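Local atomic coordinates of farnesyl diphosphate phosphatase YisP (Bacillus subtilis subsp. subtilis, PDB entry 3WE9), a protein that hydrolyses farnesyl diphosphate to farnesol and diphosphate and is involved in biofilm formation. Residues Q42-V47 against L134-I139; E13-C18 against W84-H89; K113-L118 against K174-R179. All coordinates share one frame; numbering follows the deposited sequence.

Contact 1 of 3, residues Q42-V47 against L134-I139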
loop_
_atom_site.group_PDB
_atom_site.type_symbol
_atom_site.label_atom_id
_atom_site.label_comp_id
_atom_site.label_asym_id
_atom_site.label_seq_id
_atom_site.Cartn_x
_atom_site.Cartn_y
_atom_site.Cartn_z
ATOM N N GLN A 42 -1.278 6.055 -15.811
ATOM C CA GLN A 42 -1.435 7.435 -15.378
ATOM C C GLN A 42 -2.598 7.590 -14.413
ATOM O O GLN A 42 -2.513 8.345 -13.441
ATOM C CB GLN A 42 -1.594 8.347 -16.599
ATOM C CG GLN A 42 -0.317 8.400 -17.430
ATOM C CD GLN A 42 -0.335 9.472 -18.499
ATOM O OE1 GLN A 42 0.716 9.896 -18.983
ATOM N NE2 GLN A 42 -1.525 9.910 -18.879
ATOM N N ALA A 43 -3.679 6.859 -14.664
ATOM C CA ALA A 43 -4.842 6.908 -13.785
ATOM C C ALA A 43 -4.423 6.431 -12.394
ATOM O O ALA A 43 -4.823 7.004 -11.383
ATOM C CB ALA A 43 -5.953 6.011 -14.335
ATOM N N SER A 44 -3.617 5.377 -12.349
ATOM C CA SER A 44 -3.150 4.839 -11.074
ATOM C C SER A 44 -2.288 5.869 -10.348
ATOM O O SER A 44 -2.367 5.993 -9.127
ATOM C CB SER A 44 -2.347 3.555 -11.290
ATOM O OG SER A 44 -3.189 2.523 -11.775
ATOM N N TRP A 45 -1.456 6.589 -11.097
ATOM C CA TRP A 45 -0.613 7.615 -10.489
ATOM C C TRP A 45 -1.509 8.636 -9.797
ATOM O O TRP A 45 -1.251 9.040 -8.666
ATOM C CB TRP A 45 0.222 8.349 -11.539
ATOM C CG TRP A 45 1.265 7.532 -12.249
ATOM C CD1 TRP A 45 1.764 6.315 -11.880
ATOM C CD2 TRP A 45 1.955 7.907 -13.442
ATOM N NE1 TRP A 45 2.726 5.907 -12.778
ATOM C CE2 TRP A 45 2.863 6.869 -13.746
ATOM C CE3 TRP A 45 1.895 9.025 -14.285
ATOM C CZ2 TRP A 45 3.709 6.916 -14.863
ATOM C CZ3 TRP A 45 2.733 9.073 -15.395
ATOM C CH2 TRP A 45 3.630 8.021 -15.673
ATOM N N ALA A 46 -2.566 9.051 -10.490
ATOM C CA ALA A 46 -3.501 10.032 -9.951
ATOM C C ALA A 46 -4.121 9.545 -8.649
ATOM O O ALA A 46 -4.185 10.286 -7.662
ATOM C CB ALA A 46 -4.606 10.333 -10.985
ATOM N N VAL A 47 -4.585 8.300 -8.650
ATOM C CA VAL A 47 -5.206 7.719 -7.464
ATOM C C VAL A 47 -4.244 7.668 -6.278
ATOM O O VAL A 47 -4.590 8.093 -5.175
ATOM C CB VAL A 47 -5.734 6.293 -7.750
ATOM C CG1 VAL A 47 -6.155 5.614 -6.447
ATOM C CG2 VAL A 47 -6.915 6.369 -8.714
ATOM N N LEU A 134 -9.618 -0.695 -3.513
ATOM C CA LEU A 134 -10.925 -0.552 -4.143
ATOM C C LEU A 134 -10.897 0.633 -5.113
ATOM O O LEU A 134 -11.520 0.592 -6.166
ATOM C CB LEU A 134 -12.012 -0.344 -3.083
ATOM C CG LEU A 134 -13.457 -0.472 -3.577
ATOM C CD1 LEU A 134 -13.664 -1.841 -4.226
ATOM C CD2 LEU A 134 -14.419 -0.290 -2.396
ATOM N N MET A 135 -10.174 1.691 -4.754
ATOM C CA MET A 135 -10.062 2.862 -5.626
ATOM C C MET A 135 -9.530 2.434 -6.994
ATOM O O MET A 135 -10.018 2.868 -8.035
ATOM C CB MET A 135 -9.073 3.875 -5.060
ATOM C CG MET A 135 -9.475 4.589 -3.788
ATOM S SD MET A 135 -8.090 5.615 -3.263
ATOM C CE MET A 135 -8.299 5.571 -1.449
ATOM N N LEU A 136 -8.511 1.579 -6.962
ATOM C CA LEU A 136 -7.846 1.092 -8.165
ATOM C C LEU A 136 -8.538 -0.010 -8.952
ATOM O O LEU A 136 -8.214 -0.221 -10.118
ATOM C CB LEU A 136 -6.442 0.603 -7.805
ATOM C CG LEU A 136 -5.461 1.628 -7.229
ATOM C CD1 LEU A 136 -4.198 0.905 -6.782
ATOM C CD2 LEU A 136 -5.133 2.695 -8.272
ATOM N N LEU A 137 -9.470 -0.718 -8.323
ATOM C CA LEU A 137 -10.150 -1.836 -8.980
ATOM C C LEU A 137 -10.623 -1.588 -10.414
ATOM O O LEU A 137 -10.325 -2.377 -11.314
ATOM C CB LEU A 137 -11.331 -2.317 -8.125
ATOM C CG LEU A 137 -12.067 -3.567 -8.624
ATOM C CD1 LEU A 137 -11.091 -4.728 -8.755
ATOM C CD2 LEU A 137 -13.191 -3.921 -7.658
ATOM N N PRO A 138 -11.369 -0.497 -10.646
ATOM C CA PRO A 138 -11.858 -0.207 -12.003
ATOM C C PRO A 138 -10.739 0.011 -13.021
ATOM O O PRO A 138 -10.942 -0.143 -14.227
ATOM C CB PRO A 138 -12.707 1.046 -11.805
ATOM C CG PRO A 138 -13.173 0.923 -10.386
ATOM C CD PRO A 138 -11.927 0.464 -9.679
ATOM N N ILE A 139 -9.560 0.372 -12.530
ATOM C CA ILE A 139 -8.412 0.598 -13.395
ATOM C C ILE A 139 -7.732 -0.736 -13.724
ATOM O O ILE A 139 -7.274 -0.958 -14.845
ATOM C CB ILE A 139 -7.400 1.549 -12.709
ATOM C CG1 ILE A 139 -8.045 2.928 -12.509
ATOM C CG2 ILE A 139 -6.125 1.654 -13.541
ATOM C CD1 ILE A 139 -7.206 3.910 -11.697
#
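Ser-44 and Leu-136 mark the level at which two nearly antiparallel helical segments face each other. The axes of 42-47 and 134-139 run at 168° and come no closer than 10.0 Å, a spacing that branched side chains have to bridge. Segment 134-139 is kinked near its end: Pro-138 has no N-H to give, and Ile-139 N turns to Leu-136 O.

Val-47 shows how one branched residue can serve three neighbours. With CG1 anti to the backbone N (chi1 170°), that methyl sits 3.6 Å from Leu-136 CD2, and Val-47 CG1 also lies 3.7 Å from Met-135 CB. The other branch, Val-47 CG2, passes Ile-139 CD1 at 3.9 Å, the two side chains sliding past each other in opposite directions. Ile-139 divides its work in the same way: its CD1 presses on Ala-43 CB at 3.6 Å, whereas Ile-139 CG2 approaches Ser-44 OG at 3.5 Å. That hydroxyl is satisfied within its own helix by Gln-40 O and offers the isoleucine methyl little more than contact. Ala-90 and Phe-94 of helix 84-94 also touch Ala-43, and Leu-96 packs on Val-47 and Ile-139, extending the apolar layer into a third part of the bundle.

A bound triethylene glycol, probably from the crystallisation liquor, lies about 4 Å from the side chain of Leu-136. Chemically the interface is apolar: van der Waals contact and the burial of methyl groups, rather than directional bonds, probably account for most of the cohesion between these two segments.

Contact 2 of 3, residues E13-C18 against W84-H89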
loop_
_atom_site.group_PDB
_atom_site.type_symbol
_atom_site.label_atom_id
_atom_site.label_comp_id
_atom_site.label_asym_id
_atom_site.label_seq_id
_atom_site.Cartn_x
_atom_site.Cartn_y
_atom_site.Cartn_z
ATOM N N GLU A 13 -0.059 17.430 -17.985
ATOM C CA GLU A 13 0.971 17.972 -17.111
ATOM C C GLU A 13 0.735 17.462 -15.698
ATOM O O GLU A 13 1.659 16.987 -15.039
ATOM C CB GLU A 13 0.930 19.500 -17.110
ATOM C CG GLU A 13 1.671 20.141 -18.265
ATOM C CD GLU A 13 1.634 21.655 -18.207
ATOM O OE1 GLU A 13 1.935 22.218 -17.130
ATOM O OE2 GLU A 13 1.305 22.280 -19.239
ATOM N N ALA A 14 -0.513 17.564 -15.246
ATOM C CA ALA A 14 -0.897 17.115 -13.915
ATOM C C ALA A 14 -0.619 15.629 -13.718
ATOM O O ALA A 14 -0.208 15.214 -12.636
ATOM C CB ALA A 14 -2.371 17.410 -13.668
ATOM N N TYR A 15 -0.852 14.825 -14.754
ATOM C CA TYR A 15 -0.598 13.387 -14.660
ATOM C C TYR A 15 0.894 13.111 -14.453
ATOM O O TYR A 15 1.277 12.333 -13.577
ATOM C CB TYR A 15 -1.067 12.665 -15.927
ATOM C CG TYR A 15 -2.485 12.118 -15.883
ATOM C CD1 TYR A 15 -2.906 11.285 -14.841
ATOM C CD2 TYR A 15 -3.381 12.366 -16.926
ATOM C CE1 TYR A 15 -4.186 10.703 -14.845
ATOM C CE2 TYR A 15 -4.656 11.793 -16.942
ATOM C CZ TYR A 15 -5.051 10.960 -15.900
ATOM O OH TYR A 15 -6.300 10.371 -15.921
ATOM N N GLN A 16 1.731 13.742 -15.271
ATOM C CA GLN A 16 3.173 13.561 -15.160
ATOM C C GLN A 16 3.653 13.898 -13.761
ATOM O O GLN A 16 4.521 13.223 -13.211
ATOM C CB GLN A 16 3.908 14.431 -16.180
ATOM C CG GLN A 16 3.839 13.874 -17.580
ATOM C CD GLN A 16 4.139 12.386 -17.609
ATOM O OE1 GLN A 16 5.181 11.941 -17.124
ATOM N NE2 GLN A 16 3.223 11.609 -18.175
ATOM N N GLN A 17 3.078 14.942 -13.183
ATOM C CA GLN A 17 3.459 15.339 -11.843
ATOM C C GLN A 17 2.964 14.292 -10.850
ATOM O O GLN A 17 3.601 14.045 -9.827
ATOM C CB GLN A 17 2.891 16.724 -11.537
ATOM C CG GLN A 17 3.401 17.763 -12.524
ATOM C CD GLN A 17 2.945 19.170 -12.210
ATOM O OE1 GLN A 17 3.275 20.113 -12.933
ATOM N NE2 GLN A 17 2.187 19.324 -11.129
ATOM N N CYS A 18 1.830 13.665 -11.155
ATOM C CA CYS A 18 1.313 12.619 -10.280
ATOM C C CYS A 18 2.317 11.469 -10.297
ATOM O O CYS A 18 2.554 10.828 -9.276
ATOM C CB CYS A 18 -0.057 12.123 -10.763
ATOM S SG CYS A 18 -1.448 13.225 -10.389
ATOM N N TRP A 84 -6.006 18.013 -9.275
ATOM C CA TRP A 84 -7.373 17.533 -9.421
ATOM C C TRP A 84 -7.787 17.346 -10.870
ATOM O O TRP A 84 -8.661 16.530 -11.171
ATOM C CB TRP A 84 -8.348 18.496 -8.748
ATOM C CG TRP A 84 -8.212 18.553 -7.261
ATOM C CD1 TRP A 84 -8.221 17.495 -6.394
ATOM C CD2 TRP A 84 -8.099 19.732 -6.453
ATOM N NE1 TRP A 84 -8.123 17.942 -5.099
ATOM C CE2 TRP A 84 -8.048 19.311 -5.106
ATOM C CE3 TRP A 84 -8.038 21.104 -6.738
ATOM C CZ2 TRP A 84 -7.941 20.215 -4.040
ATOM C CZ3 TRP A 84 -7.930 22.004 -5.676
ATOM C CH2 TRP A 84 -7.883 21.552 -4.345
ATOM N N LYS A 85 -7.168 18.106 -11.767
ATOM C CA LYS A 85 -7.488 18.010 -13.187
ATOM C C LYS A 85 -7.261 16.581 -13.671
ATOM O O LYS A 85 -8.112 16.003 -14.345
ATOM C CB LYS A 85 -6.612 18.976 -13.991
ATOM C CG LYS A 85 -6.605 20.396 -13.454
ATOM C CD LYS A 85 -5.611 21.273 -14.199
ATOM C CE LYS A 85 -5.345 22.563 -13.434
ATOM N NZ LYS A 85 -4.362 23.445 -14.123
ATOM N N ALA A 86 -6.108 16.019 -13.320
ATOM C CA ALA A 86 -5.767 14.658 -13.714
ATOM C C ALA A 86 -6.648 13.658 -12.978
ATOM O O ALA A 86 -7.023 12.623 -13.530
ATOM C CB ALA A 86 -4.301 14.381 -13.416
ATOM N N PHE A 87 -6.982 13.972 -11.730
ATOM C CA PHE A 87 -7.821 13.085 -10.938
ATOM C C PHE A 87 -9.242 13.010 -11.488
ATOM O O PHE A 87 -9.836 11.931 -11.534
ATOM C CB PHE A 87 -7.846 13.536 -9.475
ATOM C CG PHE A 87 -8.586 12.600 -8.575
ATOM C CD1 PHE A 87 -9.953 12.752 -8.362
ATOM C CD2 PHE A 87 -7.924 11.534 -7.968
ATOM C CE1 PHE A 87 -10.651 11.860 -7.559
ATOM C CE2 PHE A 87 -8.613 10.635 -7.163
ATOM C CZ PHE A 87 -9.982 10.800 -6.958
ATOM N N ASP A 88 -9.791 14.151 -11.899
ATOM C CA ASP A 88 -11.137 14.159 -12.460
ATOM C C ASP A 88 -11.132 13.395 -13.776
ATOM O O ASP A 88 -12.087 12.695 -14.100
ATOM C CB ASP A 88 -11.630 15.583 -12.717
ATOM C CG ASP A 88 -12.962 15.607 -13.457
ATOM O OD1 ASP A 88 -13.964 15.089 -12.912
ATOM O OD2 ASP A 88 -13.009 16.136 -14.589
ATOM N N HIS A 89 -10.053 13.540 -14.539
ATOM C CA HIS A 89 -9.946 12.843 -15.812
ATOM C C HIS A 89 -9.981 11.336 -15.571
ATOM O O HIS A 89 -10.721 10.606 -16.234
ATOM C CB HIS A 89 -8.645 13.205 -16.529
ATOM C CG HIS A 89 -8.439 12.446 -17.803
ATOM N ND1 HIS A 89 -9.010 12.826 -19.000
ATOM C CD2 HIS A 89 -7.764 11.300 -18.056
ATOM C CE1 HIS A 89 -8.695 11.947 -19.933
ATOM N NE2 HIS A 89 -7.940 11.010 -19.388
#
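Ala-86 and Tyr-15 meet where two helices cross almost at a right angle, their CA atoms 5.4 Å apart. The axes of 13-18 and 84-89 approach to 8.1 Å with a signed crossing angle of -97°, and the small side chains at the crossing illustrate how such closeness becomes possible.

The tight part is gathered round a single methyl group. Ala-86 CB meets Ala-14 CB at 3.6 Å, methyl against methyl, while on another side it lies under the phenol ring. A CH-pi contact results, with Ala-86 CB 3.8 Å from the centroid of the Tyr-15 ring and close to the ring normal. The tyrosine torsions help explain this: a chi1 of -93°, swung beyond the usual staggered value, carries the ring over Ala-86, and the turn about chi2 (-53°) lays a face on the methyl, offset toward the ring's rim. Cys-18 completes the surround more distantly, its SG 4.3 Å from Ala-86 CB. His-89 belongs to this close part too, standing at the edge of the phenol with its ring plane nearly perpendicular, although the imidazole orientation in the model is doubtful and the detail there carries little weight. Gln-42 of helix 38-54 also packs on the tyrosine.

The loose side begins with Lys-85. Exposed to solvent, it adds merely a fringe, and its ammonium group makes a long, weak ion pair with Glu-10.

The whole is a near-orthogonal helix crossing with an alanine pair at its centre, joining helix 6-25 to helix 84-94 in the all-helical fold of the phytoene/squalene synthase family.

Contact 3 of 3, residues K113-L118 against K174-R179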
loop_
_atom_site.group_PDB
_atom_site.type_symbol
_atom_site.label_atom_id
_atom_site.label_comp_id
_atom_site.label_asym_id
_atom_site.label_seq_id
_atom_site.Cartn_x
_atom_site.Cartn_y
_atom_site.Cartn_z
ATOM N N LYS A 113 -3.748 7.563 20.634
ATOM C CA LYS A 113 -3.737 6.439 21.549
ATOM C C LYS A 113 -3.338 5.158 20.853
ATOM O O LYS A 113 -3.693 4.922 19.702
ATOM C CB LYS A 113 -5.109 6.270 22.214
ATOM C CG LYS A 113 -5.580 7.508 22.939
ATOM C CD LYS A 113 -6.723 7.207 23.880
ATOM C CE LYS A 113 -6.893 8.337 24.880
ATOM N NZ LYS A 113 -7.720 7.914 26.038
ATOM N N PRO A 114 -2.589 4.303 21.561
ATOM C CA PRO A 114 -2.124 3.022 21.030
ATOM C C PRO A 114 -3.294 2.110 20.667
ATOM O O PRO A 114 -4.365 2.191 21.268
ATOM C CB PRO A 114 -1.280 2.452 22.178
ATOM C CG PRO A 114 -0.845 3.695 22.950
ATOM C CD PRO A 114 -2.082 4.530 22.928
ATOM N N TYR A 115 -3.092 1.265 19.663
ATOM C CA TYR A 115 -4.124 0.331 19.250
ATOM C C TYR A 115 -4.150 -0.778 20.283
ATOM O O TYR A 115 -3.105 -1.159 20.810
ATOM C CB TYR A 115 -3.810 -0.249 17.870
ATOM C CG TYR A 115 -4.084 0.687 16.709
ATOM C CD1 TYR A 115 -4.521 2.000 16.918
ATOM C CD2 TYR A 115 -3.895 0.258 15.398
ATOM C CE1 TYR A 115 -4.757 2.858 15.836
ATOM C CE2 TYR A 115 -4.124 1.102 14.322
ATOM C CZ TYR A 115 -4.551 2.397 14.543
ATOM O OH TYR A 115 -4.737 3.233 13.467
ATOM N N ASP A 116 -5.336 -1.302 20.574
ATOM C CA ASP A 116 -5.458 -2.349 21.579
ATOM C C ASP A 116 -5.525 -3.744 20.977
ATOM O O ASP A 116 -4.701 -4.600 21.284
ATOM C CB ASP A 116 -6.700 -2.099 22.439
ATOM C CG ASP A 116 -6.760 -3.009 23.649
ATOM O OD1 ASP A 116 -5.824 -2.956 24.475
ATOM O OD2 ASP A 116 -7.736 -3.781 23.773
ATOM N N ASP A 117 -6.522 -3.955 20.126
ATOM C CA ASP A 117 -6.760 -5.228 19.449
ATOM C C ASP A 117 -6.055 -5.283 18.102
ATOM O O ASP A 117 -5.781 -4.253 17.493
ATOM C CB ASP A 117 -8.257 -5.407 19.156
ATOM C CG ASP A 117 -9.050 -5.839 20.354
ATOM O OD1 ASP A 117 -10.279 -5.999 20.204
ATOM O OD2 ASP A 117 -8.459 -6.022 21.438
ATOM N N LEU A 118 -5.797 -6.494 17.629
ATOM C CA LEU A 118 -5.197 -6.661 16.320
ATOM C C LEU A 118 -6.262 -6.152 15.336
ATOM O O LEU A 118 -5.945 -5.515 14.336
ATOM C CB LEU A 118 -4.879 -8.142 16.073
ATOM C CG LEU A 118 -4.372 -8.562 14.694
ATOM C CD1 LEU A 118 -3.248 -7.639 14.241
ATOM C CD2 LEU A 118 -3.905 -10.012 14.747
ATOM N N LYS A 174 4.749 3.509 16.322
ATOM C CA LYS A 174 4.772 2.590 17.455
ATOM C C LYS A 174 3.366 2.415 18.033
ATOM O O LYS A 174 3.025 1.350 18.545
ATOM C CB LYS A 174 5.711 3.108 18.553
ATOM C CG LYS A 174 7.195 3.089 18.188
ATOM C CD LYS A 174 8.032 3.523 19.388
ATOM C CE LYS A 174 9.523 3.337 19.153
ATOM N NZ LYS A 174 10.030 4.204 18.058
ATOM N N ASN A 175 2.553 3.465 17.935
ATOM C CA ASN A 175 1.182 3.432 18.446
ATOM C C ASN A 175 0.285 2.422 17.740
ATOM O O ASN A 175 -0.726 1.987 18.295
ATOM C CB ASN A 175 0.536 4.815 18.330
ATOM C CG ASN A 175 0.860 5.714 19.503
ATOM O OD1 ASN A 175 0.548 6.903 19.489
ATOM N ND2 ASN A 175 1.480 5.150 20.530
ATOM N N ARG A 176 0.644 2.052 16.515
ATOM C CA ARG A 176 -0.176 1.100 15.775
ATOM C C ARG A 176 0.057 -0.358 16.164
ATOM O O ARG A 176 -0.705 -1.234 15.754
ATOM C CB ARG A 176 0.007 1.309 14.264
ATOM C CG ARG A 176 -0.420 2.714 13.809
ATOM C CD ARG A 176 -0.471 2.848 12.287
ATOM N NE ARG A 176 -0.625 4.239 11.847
ATOM C CZ ARG A 176 -1.699 4.998 12.068
ATOM N NH1 ARG A 176 -2.742 4.519 12.726
ATOM N NH2 ARG A 176 -1.727 6.250 11.632
ATOM N N ILE A 177 1.097 -0.624 16.955
ATOM C CA ILE A 177 1.365 -1.989 17.411
ATOM C C ILE A 177 0.285 -2.345 18.445
ATOM O O ILE A 177 0.147 -1.670 19.468
ATOM C CB ILE A 177 2.747 -2.108 18.083
ATOM C CG1 ILE A 177 3.838 -1.683 17.094
ATOM C CG2 ILE A 177 2.974 -3.542 18.559
ATOM C CD1 ILE A 177 5.185 -1.462 17.737
ATOM N N PRO A 178 -0.493 -3.409 18.185
ATOM C CA PRO A 178 -1.567 -3.851 19.081
ATOM C C PRO A 178 -1.078 -4.270 20.463
ATOM O O PRO A 178 -0.313 -5.223 20.604
ATOM C CB PRO A 178 -2.198 -5.009 18.315
ATOM C CG PRO A 178 -1.905 -4.686 16.890
ATOM C CD PRO A 178 -0.477 -4.228 16.962
ATOM N N ARG A 179 -1.536 -3.554 21.485
ATOM C CA ARG A 179 -1.137 -3.852 22.853
ATOM C C ARG A 179 -1.531 -5.259 23.297
ATOM O O ARG A 179 -0.848 -5.865 24.129
ATOM C CB ARG A 179 -1.709 -2.797 23.810
ATOM C CG ARG A 179 -0.757 -1.624 24.080
ATOM C CD ARG A 179 -0.157 -1.033 22.798
ATOM N NE ARG A 179 0.769 0.056 23.099
ATOM C CZ ARG A 179 1.431 0.763 22.188
ATOM N NH1 ARG A 179 1.284 0.506 20.886
ATOM N NH2 ARG A 179 2.239 1.741 22.581
#
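Tyr-115 O is gripped by two consecutive residues of the opposing loop. Arg-179 N donates a straight hydrogen bond to Tyr-115 O (2.9 Å, 169° at the hydrogen), arriving somewhat tilted from the carbonyl plane, and Pro-178 CA adds a weaker CA-H...O contact to Tyr-115 O at 3.5 Å. The amide of the same tyrosine is used as well: Tyr-115 N reaches Asn-175 O at 2.8 Å, nearly along the C=O axis. Two irregular loops are thus joined through both backbone polar groups of one residue.

Further contacts reinforce that junction. The Arg-176 side chain lies alongside the tyrosine, pointing the same way, and Arg-176 CA lies over one face of the Tyr-115 ring, 4.2 Å from the ring centroid, a CH-pi contact. Further along, Pro-178 CG packs on Leu-118 CD1 at 4.2 Å. Arg-179 works inside its own loop, the bend at chi2 (48°) folding the chain back over the turn. Its NH1 donates to Ile-177 O at 2.8 Å, on a lone pair in the carbonyl plane, and Arg-179 NH1 also binds Lys-174 O at 3.0 Å; both acceptors lie close to the guanidinium plane, which fixes its rotation. Ile-177 N reaches Lys-174 O from the opposite face of that carbonyl. Glu-189 forms a salt bridge with Arg-179 NE.

Replacing Arg-179 by an alanine would probably leave Ile-177 O and the Glu-189 carboxylate without their arginine partner, and the turn freer to move.

The arrangement is a type I beta turn, Lys-174 to Ile-177, running through an N-cap proline into helix 179-185 and held against the loop that leads into helix 118-140.

How the contacts relate
From the N terminus, helix 6-25 opens contact 2 and helix 38-54 opens contact 1 before helix 84-94 returns to close contact 2. The loop at 113-118 then opens contact 3, helix 118-140 closes contact 1, and 174-179 closes contact 3. Contact 1 therefore crosses both others, whereas contacts 2 and 3 follow in series. Contacts 1 and 2, with centres 12 Å apart, touch through Gln-42 and Trp-45 on Tyr-15 and Gln-16, making one continuous packed region of four helices. Contact 3 lies across the chain's centre, about 30 Å from contact 1 between centres, yet helix 118-140 runs from one to the other, beginning at the 113-118 loop and carrying 134-139.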